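Local coordinates for protein xyloglucan-specific endo-beta-1,4-glucanase (PDB 4W88) that hydrolyses internal beta-1,4-glucosidic bonds in the backbone of xyloglucan, as a cell-wall-degrading glycoside hydrolase of family 5, at residues D329-V332 with D333-N337; A274-K277 with E278-E281; D89-N93 with D94-I98; Q252-N255 with I256-Y259. The protein carries 1 engineered substitution. All coordinates share one frame; numbering follows the deposited sequence.

Overall arrangement
Contacts 1, 2 and 4 lie in the helices and loops around a TIM barrel; contact 3 leads from helix 78-92 into one of its strands, 97-101, its nearest atoms about 10 Å from contact 1. Contact 1, on the last helix, touches contact 2, in the loop leading into helix 280-295: D330 CB is 3.7 Å from T280 CG2, and I331 CD1 is 3.9 Å from F276 CD1. Contact 4, on helix 246-261, comes no closer than about 13 Å to contact 2. The Q275 and Q252 side chains of contacts 2 and 4 are each about 7 Å from a bound sugar; the Y335 side chain of contact 1 is about 13 Å from a bound glucose.

Contact 1 of 4, residues D329-V332 with D333-N337; sequences DDIV and DAYVN
I331 and Y335 stand one turn apart on helix 329-336, the last helix of the TIM barrel, which packs against helix 280-295 through these two side chains and touches R53 of helix 44-53 with V332 and V336. They lie side by side and point the same way. Followed outward, the tyrosine starts with CB, 3.4 Å from the carbonyl oxygen of V332. CG turns back along the helix, beside its own backbone N (chi1 -80°), and so brings one ring side over the preceding turn. There CD2 sits 3.6 Å from the carbonyl O of I331, an oblique approach to the ring. Next out, Y335 CE2 rests against I331 CG2 at 3.8 Å. W286 and I287 of helix 280-295 and L318 also touch the side chain, and the hydroxyl ends near the backbone of A274.

Beneath this apolar side the main chain is helical as far as V336. V336 N donates almost straight to V332 O at 2.9 Å (173°), whereas the second bond to that oxygen, from Y335 N, is weak.

The flank carrying D329, D330 and D333 is acidic. R53 draws in two of these residues, with NH2 forming a salt bridge to D329 OD1 and NH1 another to D333 OD1; its charge probably offsets the repulsion between the carboxylates. D330 and D333 approach to 4.5 Å between OD1 and OD2. A water lies across that gap, donating one hydrogen bond to D330 OD1 and one to D333 OD2, each 2.7 Å long.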
loop_
_atom_site.group_PDB
_atom_site.type_symbol
_atom_site.label_atom_id
_atom_site.label_comp_id
_atom_site.label_asym_id
_atom_site.label_seq_id
_atom_site.Cartn_x
_atom_site.Cartn_y
_atom_site.Cartn_z
ATOM N N ASP A 329 -16.172 14.884 7.523
ATOM C CA ASP A 329 -15.312 15.051 8.688
ATOM C C ASP A 329 -15.611 14.010 9.768
ATOM O O ASP A 329 -14.736 13.675 10.566
ATOM C CB ASP A 329 -15.473 16.444 9.305
ATOM C CG ASP A 329 -14.665 17.491 8.603
ATOM O OD1 ASP A 329 -13.487 17.275 8.306
ATOM O OD2 ASP A 329 -15.267 18.514 8.325
ATOM N N ASP A 330 -16.828 13.454 9.788
ATOM C CA ASP A 330 -17.133 12.396 10.782
ATOM C C ASP A 330 -16.357 11.088 10.524
ATOM O O ASP A 330 -15.830 10.445 11.445
ATOM C CB ASP A 330 -18.626 12.102 10.794
ATOM C CG ASP A 330 -19.456 13.188 11.458
ATOM O OD1 ASP A 330 -18.928 14.123 12.061
ATOM O OD2 ASP A 330 -20.663 13.058 11.436
ATOM N N ILE A 331 -16.320 10.661 9.254
ATOM C CA ILE A 331 -15.485 9.524 8.867
ATOM C C ILE A 331 -14.013 9.753 9.187
ATOM O O ILE A 331 -13.325 8.906 9.814
ATOM C CB ILE A 331 -15.673 9.166 7.373
ATOM C CG1 ILE A 331 -17.110 8.644 7.152
ATOM C CG2 ILE A 331 -14.658 8.130 6.898
ATOM C CD1 ILE A 331 -17.506 8.349 5.731
ATOM N N VAL A 332 -13.537 10.924 8.823
ATOM C CA VAL A 332 -12.126 11.253 9.036
ATOM C C VAL A 332 -11.748 11.271 10.508
ATOM O O VAL A 332 -10.701 10.706 10.886
ATOM C CB VAL A 332 -11.725 12.491 8.252
ATOM C CG1 VAL A 332 -10.301 12.941 8.579
ATOM C CG2 VAL A 332 -11.836 12.197 6.780
ATOM N N ASP A 333 -12.639 11.870 11.338
ATOM C CA ASP A 333 -12.405 11.940 12.769
ATOM C C ASP A 333 -12.250 10.483 13.324
ATOM O O ASP A 333 -11.397 10.196 14.174
ATOM C CB ASP A 333 -13.610 12.555 13.463
ATOM C CG ASP A 333 -13.690 14.082 13.393
ATOM O OD1 ASP A 333 -12.774 14.739 12.907
ATOM O OD2 ASP A 333 -14.757 14.645 13.771
ATOM N N ALA A 334 -13.123 9.563 12.866
ATOM C CA ALA A 334 -13.057 8.195 13.394
ATOM C C ALA A 334 -11.694 7.523 13.101
ATOM O O ALA A 334 -11.112 6.761 13.893
ATOM C CB ALA A 334 -14.177 7.381 12.790
ATOM N N TYR A 335 -11.126 7.876 11.953
ATOM C CA TYR A 335 -9.807 7.343 11.590
ATOM C C TYR A 335 -8.711 7.980 12.427
ATOM O O TYR A 335 -7.956 7.296 13.091
ATOM C CB TYR A 335 -9.494 7.624 10.113
ATOM C CG TYR A 335 -10.147 6.655 9.098
ATOM C CD1 TYR A 335 -10.046 5.269 9.256
ATOM C CD2 TYR A 335 -10.799 7.149 7.941
ATOM C CE1 TYR A 335 -10.624 4.406 8.347
ATOM C CE2 TYR A 335 -11.371 6.272 7.008
ATOM C CZ TYR A 335 -11.240 4.907 7.192
ATOM O OH TYR A 335 -11.798 4.003 6.302
ATOM N N VAL A 336 -8.626 9.300 12.367
ATOM C CA VAL A 336 -7.494 9.919 13.015
ATOM C C VAL A 336 -7.507 9.818 14.563
ATOM O O VAL A 336 -6.439 9.934 15.215
ATOM C CB VAL A 336 -7.250 11.356 12.524
ATOM C CG1 VAL A 336 -7.007 11.399 11.015
ATOM C CG2 VAL A 336 -8.401 12.278 12.824
ATOM N N ASN A 337 -8.712 9.676 15.123
ATOM C CA ASN A 337 -8.860 9.574 16.541
ATOM C C ASN A 337 -9.026 8.163 17.005
ATOM O O ASN A 337 -9.449 7.906 18.131
ATOM C CB ASN A 337 -10.027 10.436 17.053
ATOM C CG ASN A 337 -9.852 11.902 16.730
ATOM O OD1 ASN A 337 -10.741 12.557 16.290
ATOM N ND2 ASN A 337 -8.759 12.412 17.045
HETATM O O HOH W 1 -16.836 15.809 12.519
#

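Contact 2 of 4, residues A274-K277 with E278-E281; sequences AQFK and ENTE
The F276 ring carries the backbone of E278 on one face: the amide nitrogen of E278 sits 3.5 Å above the ring plane, over its centre, and E278 CA lies 3.5 Å from CZ. At the edge, near the ring plane, T280 OG1 comes within 3.4 Å of CE1, while N279 N approaches obliquely. These residues belong to the loop that follows strand 267-272 of the TIM barrel and leads into helix 280-295, with N279 in the N-cap position. The ring reaches forward beneath the turn because CG is anti to the backbone N (chi1 -175°). It also stacks with Y309 and meets I331 of the last helix.

The second flat group, the N279 amide, runs antiparallel alongside the F276 side chain, its plane inclined 53° to the ring. Rather than capping the helix, its OD1 is used inside the loop, accepting a 2.8 Å hydrogen bond from K277 N. That donor stands well above the carbonyl plane, 48° out of it. The same oxygen touches K277 CB at 3.5 Å, so the amide lies along the base of the lysine.

From there the K277 chain runs out fully extended, and NZ donates to the backbone carbonyls of F230, Y232 and Y238. Y232 lines the glycan pocket, so the lysine links this loop to the chain that supplies a pocket residue. T280 OG1 is taken by N328 ND2. The other end of the N279 amide, ND2, bonds to S239 O and to a water at 3.0 Å, which in turn donates to Q275 O at 2.7 Å.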
loop_
_atom_site.group_PDB
_atom_site.type_symbol
_atom_site.label_atom_id
_atom_site.label_comp_id
_atom_site.label_asym_id
_atom_site.label_seq_id
_atom_site.Cartn_x
_atom_site.Cartn_y
_atom_site.Cartn_z
ATOM N N ALA A 274 -13.586 2.149 3.215
ATOM C CA ALA A 274 -14.942 1.773 2.866
ATOM C C ALA A 274 -15.514 2.801 1.915
ATOM O O ALA A 274 -15.428 3.962 2.157
ATOM C CB ALA A 274 -15.741 1.730 4.152
ATOM N N GLN A 275 -16.077 2.350 0.817
ATOM C CA GLN A 275 -16.671 3.258 -0.102
ATOM C C GLN A 275 -17.894 3.917 0.545
ATOM O O GLN A 275 -18.653 3.297 1.310
ATOM C CB GLN A 275 -17.091 2.563 -1.412
ATOM C CG GLN A 275 -15.917 2.087 -2.228
ATOM C CD GLN A 275 -16.291 1.279 -3.446
ATOM O OE1 GLN A 275 -17.277 1.569 -4.141
ATOM N NE2 GLN A 275 -15.496 0.250 -3.726
ATOM N N PHE A 276 -17.991 5.207 0.294
ATOM C CA PHE A 276 -19.073 6.024 0.812
ATOM C C PHE A 276 -20.393 5.674 0.154
ATOM O O PHE A 276 -20.525 5.798 -1.065
ATOM C CB PHE A 276 -18.847 7.551 0.700
ATOM C CG PHE A 276 -19.932 8.349 1.358
ATOM C CD1 PHE A 276 -20.078 8.276 2.765
ATOM C CD2 PHE A 276 -20.775 9.179 0.636
ATOM C CE1 PHE A 276 -21.089 8.964 3.420
ATOM C CE2 PHE A 276 -21.771 9.916 1.306
ATOM C CZ PHE A 276 -21.914 9.800 2.691
ATOM N N LYS A 277 -21.350 5.234 0.968
ATOM C CA LYS A 277 -22.675 4.762 0.469
ATOM C C LYS A 277 -23.813 5.476 1.213
ATOM O O LYS A 277 -24.782 4.848 1.639
ATOM C CB LYS A 277 -22.805 3.250 0.710
ATOM C CG LYS A 277 -21.792 2.322 0.057
ATOM C CD LYS A 277 -21.881 0.912 0.600
ATOM C CE LYS A 277 -20.826 0.047 -0.089
ATOM N NZ LYS A 277 -21.131 -1.394 0.188
ATOM N N GLU A 278 -23.626 6.805 1.406
ATOM C CA GLU A 278 -24.579 7.683 2.125
ATOM C C GLU A 278 -24.865 7.074 3.486
ATOM O O GLU A 278 -26.021 7.013 3.939
ATOM C CB GLU A 278 -25.850 7.965 1.345
ATOM C CG GLU A 278 -25.537 8.364 -0.052
ATOM C CD GLU A 278 -26.052 9.600 -0.490
ATOM O OE1 GLU A 278 -25.245 10.540 -0.376
ATOM O OE2 GLU A 278 -27.223 9.571 -0.964
ATOM N N ASN A 279 -23.792 6.651 4.138
ATOM C CA ASN A 279 -23.870 5.798 5.294
ATOM C C ASN A 279 -22.794 6.162 6.312
ATOM O O ASN A 279 -22.101 5.279 6.861
ATOM C CB ASN A 279 -23.742 4.322 4.906
ATOM C CG ASN A 279 -22.383 3.973 4.299
ATOM O OD1 ASN A 279 -21.718 4.814 3.694
ATOM N ND2 ASN A 279 -21.974 2.725 4.496
ATOM N N THR A 280 -22.669 7.460 6.564
ATOM C CA THR A 280 -21.644 7.968 7.452
ATOM C C THR A 280 -21.568 7.247 8.781
ATOM O O THR A 280 -20.499 6.812 9.231
ATOM C CB THR A 280 -21.897 9.427 7.760
ATOM O OG1 THR A 280 -21.754 10.175 6.561
ATOM C CG2 THR A 280 -20.852 9.935 8.771
ATOM N N GLU A 281 -22.715 7.149 9.446
ATOM C CA GLU A 281 -22.733 6.512 10.800
ATOM C C GLU A 281 -22.295 5.035 10.764
ATOM O O GLU A 281 -21.681 4.506 11.700
ATOM C CB GLU A 281 -24.133 6.608 11.418
ATOM C CG GLU A 281 -24.543 8.041 11.663
ATOM C CD GLU A 281 -25.526 8.513 10.593
ATOM O OE1 GLU A 281 -26.729 8.865 11.029
ATOM O OE2 GLU A 281 -25.086 8.557 9.345
HETATM O O HOH W 2 -19.636 1.451 3.088
#

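Contact 3 of 4, residues D89-N93 with D94-I98; sequences DYAVN and DGMYI
I98 CD1 fits against two residues of the helix end at once, 3.6 Å from A91 CB and 3.6 Å from V92 CG2. The isoleucine carries CG1 beside its own backbone N (chi1 -51°) and then runs on nearly extended (chi2 164°), which projects CD1 back at the helix. V92 meets it at about a right angle through CG2. M96, present as selenomethionine, approaches A91 too. Extended at chi2 (176°), its chain puts SE 4.0 Å from A91 CB; the bend at chi3 then turns only the terminal methyl. V47 and I58 take up more of its surface.

Backbone turns put these side chains together. Helix 78-92 ends in a Schellman motif, with G95 at positive phi, and passes into strand 97-101, completing the beta-alpha-beta crossover that began with strand 57-60 of the barrel. A91 O is gripped twice: D94 N at 3.1 Å from well above the carbonyl plane, and M96 N at 3.1 Å from the opposite face. G95 N closes the beta turn on V92 O at 3.0 Å.

D94 folds its side chain back along the helix end, CB 3.7 Å from A91 O, and its OD2 comes close to the like-charged OD1 of D48. N93, one residue earlier, is held by Q44, whose OE1 accepts from its ND2.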
loop_
_atom_site.group_PDB
_atom_site.type_symbol
_atom_site.label_atom_id
_atom_site.label_comp_id
_atom_site.label_asym_id
_atom_site.label_seq_id
_atom_site.Cartn_x
_atom_site.Cartn_y
_atom_site.Cartn_z
ATOM N N ASP A 89 9.409 14.176 -1.187
ATOM C CA ASP A 89 9.972 15.281 -0.427
ATOM C C ASP A 89 8.937 16.169 0.211
ATOM O O ASP A 89 9.201 16.712 1.302
ATOM C CB ASP A 89 10.860 16.130 -1.327
ATOM C CG ASP A 89 12.157 15.472 -1.686
ATOM O OD1 ASP A 89 12.533 14.442 -1.107
ATOM O OD2 ASP A 89 12.882 16.104 -2.464
ATOM N N TYR A 90 7.724 16.318 -0.377
ATOM C CA TYR A 90 6.630 16.991 0.353
ATOM C C TYR A 90 6.399 16.372 1.760
ATOM O O TYR A 90 6.261 17.093 2.775
ATOM C CB TYR A 90 5.329 16.952 -0.381
ATOM C CG TYR A 90 5.251 17.611 -1.748
ATOM C CD1 TYR A 90 5.950 18.769 -2.044
ATOM C CD2 TYR A 90 4.411 17.103 -2.704
ATOM C CE1 TYR A 90 5.878 19.356 -3.300
ATOM C CE2 TYR A 90 4.325 17.697 -3.954
ATOM C CZ TYR A 90 5.073 18.761 -4.280
ATOM O OH TYR A 90 4.964 19.315 -5.524
ATOM N N ALA A 91 6.439 15.046 1.811
ATOM C CA ALA A 91 6.242 14.323 3.032
ATOM C C ALA A 91 7.448 14.452 3.968
ATOM O O ALA A 91 7.298 14.613 5.197
ATOM C CB ALA A 91 5.898 12.888 2.779
ATOM N N VAL A 92 8.625 14.302 3.426
ATOM C CA VAL A 92 9.909 14.508 4.212
ATOM C C VAL A 92 9.930 15.889 4.870
ATOM O O VAL A 92 10.308 16.010 6.020
ATOM C CB VAL A 92 11.181 14.282 3.362
ATOM C CG1 VAL A 92 12.449 14.559 4.165
ATOM C CG2 VAL A 92 11.227 12.841 2.787
ATOM N N ASN A 93 9.466 16.894 4.148
ATOM C CA ASN A 93 9.429 18.273 4.658
ATOM C C ASN A 93 8.589 18.433 5.899
ATOM O O ASN A 93 8.770 19.371 6.645
ATOM C CB ASN A 93 8.936 19.268 3.594
ATOM C CG ASN A 93 9.953 19.494 2.487
ATOM O OD1 ASN A 93 11.150 19.275 2.640
ATOM N ND2 ASN A 93 9.452 19.936 1.340
ATOM N N ASP A 94 7.646 17.528 6.053
ATOM C CA ASP A 94 6.712 17.537 7.159
ATOM C C ASP A 94 7.011 16.475 8.226
ATOM O O ASP A 94 6.231 16.263 9.171
ATOM C CB ASP A 94 5.263 17.378 6.668
ATOM C CG ASP A 94 4.758 18.538 5.800
ATOM O OD1 ASP A 94 5.519 19.460 5.514
ATOM O OD2 ASP A 94 3.523 18.479 5.403
ATOM N N GLY A 95 8.093 15.773 8.064
ATOM C CA GLY A 95 8.524 14.769 9.054
ATOM C C GLY A 95 7.681 13.518 9.121
ATOM O O GLY A 95 7.591 12.823 10.170
HETATM N N MSE A 96 7.066 13.213 7.995
HETATM C CA MSE A 96 6.102 12.093 7.895
HETATM C C MSE A 96 6.803 10.759 7.680
HETATM O O MSE A 96 7.944 10.704 7.194
HETATM C CB MSE A 96 5.134 12.340 6.741
HETATM C CG MSE A 96 4.266 13.551 6.989
HETATM SE SE MSE A 96 3.120 13.937 5.451
HETATM C CE MSE A 96 1.694 12.691 5.798
ATOM N N TYR A 97 6.115 9.682 8.119
ATOM C CA TYR A 97 6.443 8.317 7.732
ATOM C C TYR A 97 5.903 8.118 6.324
ATOM O O TYR A 97 4.792 8.568 6.009
ATOM C CB TYR A 97 5.896 7.316 8.766
ATOM C CG TYR A 97 6.608 7.503 10.095
ATOM C CD1 TYR A 97 6.217 8.508 11.031
ATOM C CD2 TYR A 97 7.747 6.799 10.343
ATOM C CE1 TYR A 97 6.982 8.738 12.151
ATOM C CE2 TYR A 97 8.486 6.979 11.483
ATOM C CZ TYR A 97 8.125 7.942 12.368
ATOM O OH TYR A 97 8.969 8.120 13.452
ATOM N N ILE A 98 6.644 7.378 5.509
ATOM C CA ILE A 98 6.366 7.320 4.087
ATOM C C ILE A 98 6.497 5.895 3.575
ATOM O O ILE A 98 7.506 5.234 3.907
ATOM C CB ILE A 98 7.326 8.215 3.270
ATOM C CG1 ILE A 98 7.348 9.622 3.853
ATOM C CG2 ILE A 98 6.920 8.226 1.790
ATOM C CD1 ILE A 98 8.521 10.478 3.393
#

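Contact 4 of 4, residues Q252-N255 with I256-Y259; sequences QYNN and IKKY
Y253 and K257, one turn apart, cross at a slant, the lysine chain running past one corner of the ring. CE2 is the ring atom that touches, 3.9 Å from K257 CG and 3.9 Å from CD, and the approach is oblique to the ring. The tyrosine has CG anti to its backbone N (chi1 -172°), which swings the ring toward the next turn, where it crosses the lysine. K257 itself starts from a chi1 of -103°, away from a staggered value, and bends again at chi3 and chi4. Both tips then converge on one carboxylate: Y253 OH hydrogen-bonds to D297 OD2, and K257 NZ forms a salt bridge to OD1 of the same aspartate and a second to D262. The crossing thus continues into a shared polar site, where the ammonium probably favours the ionised form of D297.

These residues lie on helix 246-261, one of the helices around the barrel, which precedes strand 267-272. Its Y253 face packs on T293 and L294 of helix 280-295, while N255 and Y259 meet helix 204-208. Across the two halves the backbone bonds run four residues apart, K257 N to Y253 O being the shortest at 2.8 Å (167°).

Y259 is turned differently against its partner, presenting a ring edge to the carbonyl oxygen of N255. That O lies in the ring plane, 3.3 Å from CD2, and also accepts from Y259 N at 3.0 Å. The tyrosine hydroxyl bonds to E204.

I256 aims CD1 back along the helix toward Q252 CG, a looser contact of 4.4 Å, while Q252 OE1 bonds to T226 OG1.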
loop_
_atom_site.group_PDB
_atom_site.type_symbol
_atom_site.label_atom_id
_atom_site.label_comp_id
_atom_site.label_asym_id
_atom_site.label_seq_id
_atom_site.Cartn_x
_atom_site.Cartn_y
_atom_site.Cartn_z
ATOM N N GLN A 252 -10.382 -13.292 9.980
ATOM C CA GLN A 252 -9.257 -13.006 9.100
ATOM C C GLN A 252 -8.060 -12.520 9.933
ATOM O O GLN A 252 -6.927 -12.981 9.745
ATOM C CB GLN A 252 -9.670 -11.957 8.103
ATOM C CG GLN A 252 -8.572 -11.513 7.178
ATOM C CD GLN A 252 -9.054 -10.480 6.180
ATOM O OE1 GLN A 252 -9.377 -9.338 6.526
ATOM N NE2 GLN A 252 -9.063 -10.862 4.931
ATOM N N TYR A 253 -8.311 -11.588 10.865
ATOM C CA TYR A 253 -7.247 -11.118 11.737
ATOM C C TYR A 253 -6.623 -12.227 12.580
ATOM O O TYR A 253 -5.419 -12.204 12.847
ATOM C CB TYR A 253 -7.777 -10.032 12.645
ATOM C CG TYR A 253 -6.740 -9.324 13.479
ATOM C CD1 TYR A 253 -5.919 -8.367 12.913
ATOM C CD2 TYR A 253 -6.560 -9.615 14.836
ATOM C CE1 TYR A 253 -4.951 -7.722 13.669
ATOM C CE2 TYR A 253 -5.604 -8.968 15.607
ATOM C CZ TYR A 253 -4.809 -7.991 15.018
ATOM O OH TYR A 253 -3.849 -7.283 15.739
ATOM N N ASN A 254 -7.401 -13.215 13.004
ATOM C CA ASN A 254 -6.789 -14.315 13.765
ATOM C C ASN A 254 -5.800 -15.115 12.931
ATOM O O ASN A 254 -4.828 -15.652 13.454
ATOM C CB ASN A 254 -7.872 -15.143 14.412
ATOM C CG ASN A 254 -8.504 -14.392 15.581
ATOM O OD1 ASN A 254 -7.951 -13.399 16.109
ATOM N ND2 ASN A 254 -9.659 -14.817 15.967
ATOM N N ASN A 255 -6.002 -15.168 11.625
ATOM C CA ASN A 255 -4.997 -15.773 10.782
ATOM C C ASN A 255 -3.728 -14.928 10.664
ATOM O O ASN A 255 -2.605 -15.450 10.690
ATOM C CB ASN A 255 -5.573 -16.085 9.425
ATOM C CG ASN A 255 -6.402 -17.345 9.452
ATOM O OD1 ASN A 255 -6.220 -18.252 10.299
ATOM N ND2 ASN A 255 -7.321 -17.418 8.556
ATOM N N ILE A 256 -3.899 -13.617 10.538
ATOM C CA ILE A 256 -2.775 -12.700 10.533
ATOM C C ILE A 256 -1.971 -12.850 11.850
ATOM O O ILE A 256 -0.738 -12.921 11.823
ATOM C CB ILE A 256 -3.250 -11.262 10.286
ATOM C CG1 ILE A 256 -3.853 -11.155 8.856
ATOM C CG2 ILE A 256 -2.087 -10.292 10.392
ATOM C CD1 ILE A 256 -4.705 -9.924 8.576
ATOM N N LYS A 257 -2.678 -12.940 12.976
ATOM C CA LYS A 257 -2.059 -13.206 14.267
ATOM C C LYS A 257 -1.276 -14.565 14.292
ATOM O O LYS A 257 -0.113 -14.631 14.710
ATOM C CB LYS A 257 -3.147 -13.180 15.371
ATOM C CG LYS A 257 -3.126 -11.890 16.199
ATOM C CD LYS A 257 -3.983 -11.969 17.475
ATOM C CE LYS A 257 -3.231 -12.530 18.635
ATOM N NZ LYS A 257 -2.247 -11.571 19.184
ATOM N N LYS A 258 -1.933 -15.642 13.867
ATOM C CA LYS A 258 -1.339 -16.974 13.910
ATOM C C LYS A 258 -0.040 -16.998 13.119
ATOM O O LYS A 258 0.983 -17.545 13.550
ATOM C CB LYS A 258 -2.318 -17.955 13.267
ATOM C CG LYS A 258 -2.116 -19.441 13.485
ATOM C CD LYS A 258 -3.479 -20.074 13.200
ATOM C CE LYS A 258 -3.591 -21.499 13.666
ATOM N NZ LYS A 258 -3.041 -22.383 12.610
ATOM N N TYR A 259 -0.058 -16.453 11.930
ATOM C CA TYR A 259 1.092 -16.662 11.034
ATOM C C TYR A 259 2.148 -15.570 11.066
ATOM O O TYR A 259 3.263 -15.808 10.636
ATOM C CB TYR A 259 0.580 -16.838 9.614
ATOM C CG TYR A 259 -0.086 -18.170 9.367
ATOM C CD1 TYR A 259 0.677 -19.271 8.999
ATOM C CD2 TYR A 259 -1.452 -18.344 9.519
ATOM C CE1 TYR A 259 0.092 -20.497 8.787
ATOM C CE2 TYR A 259 -2.037 -19.597 9.323
ATOM C CZ TYR A 259 -1.243 -20.647 8.950
ATOM O OH TYR A 259 -1.726 -21.886 8.725
#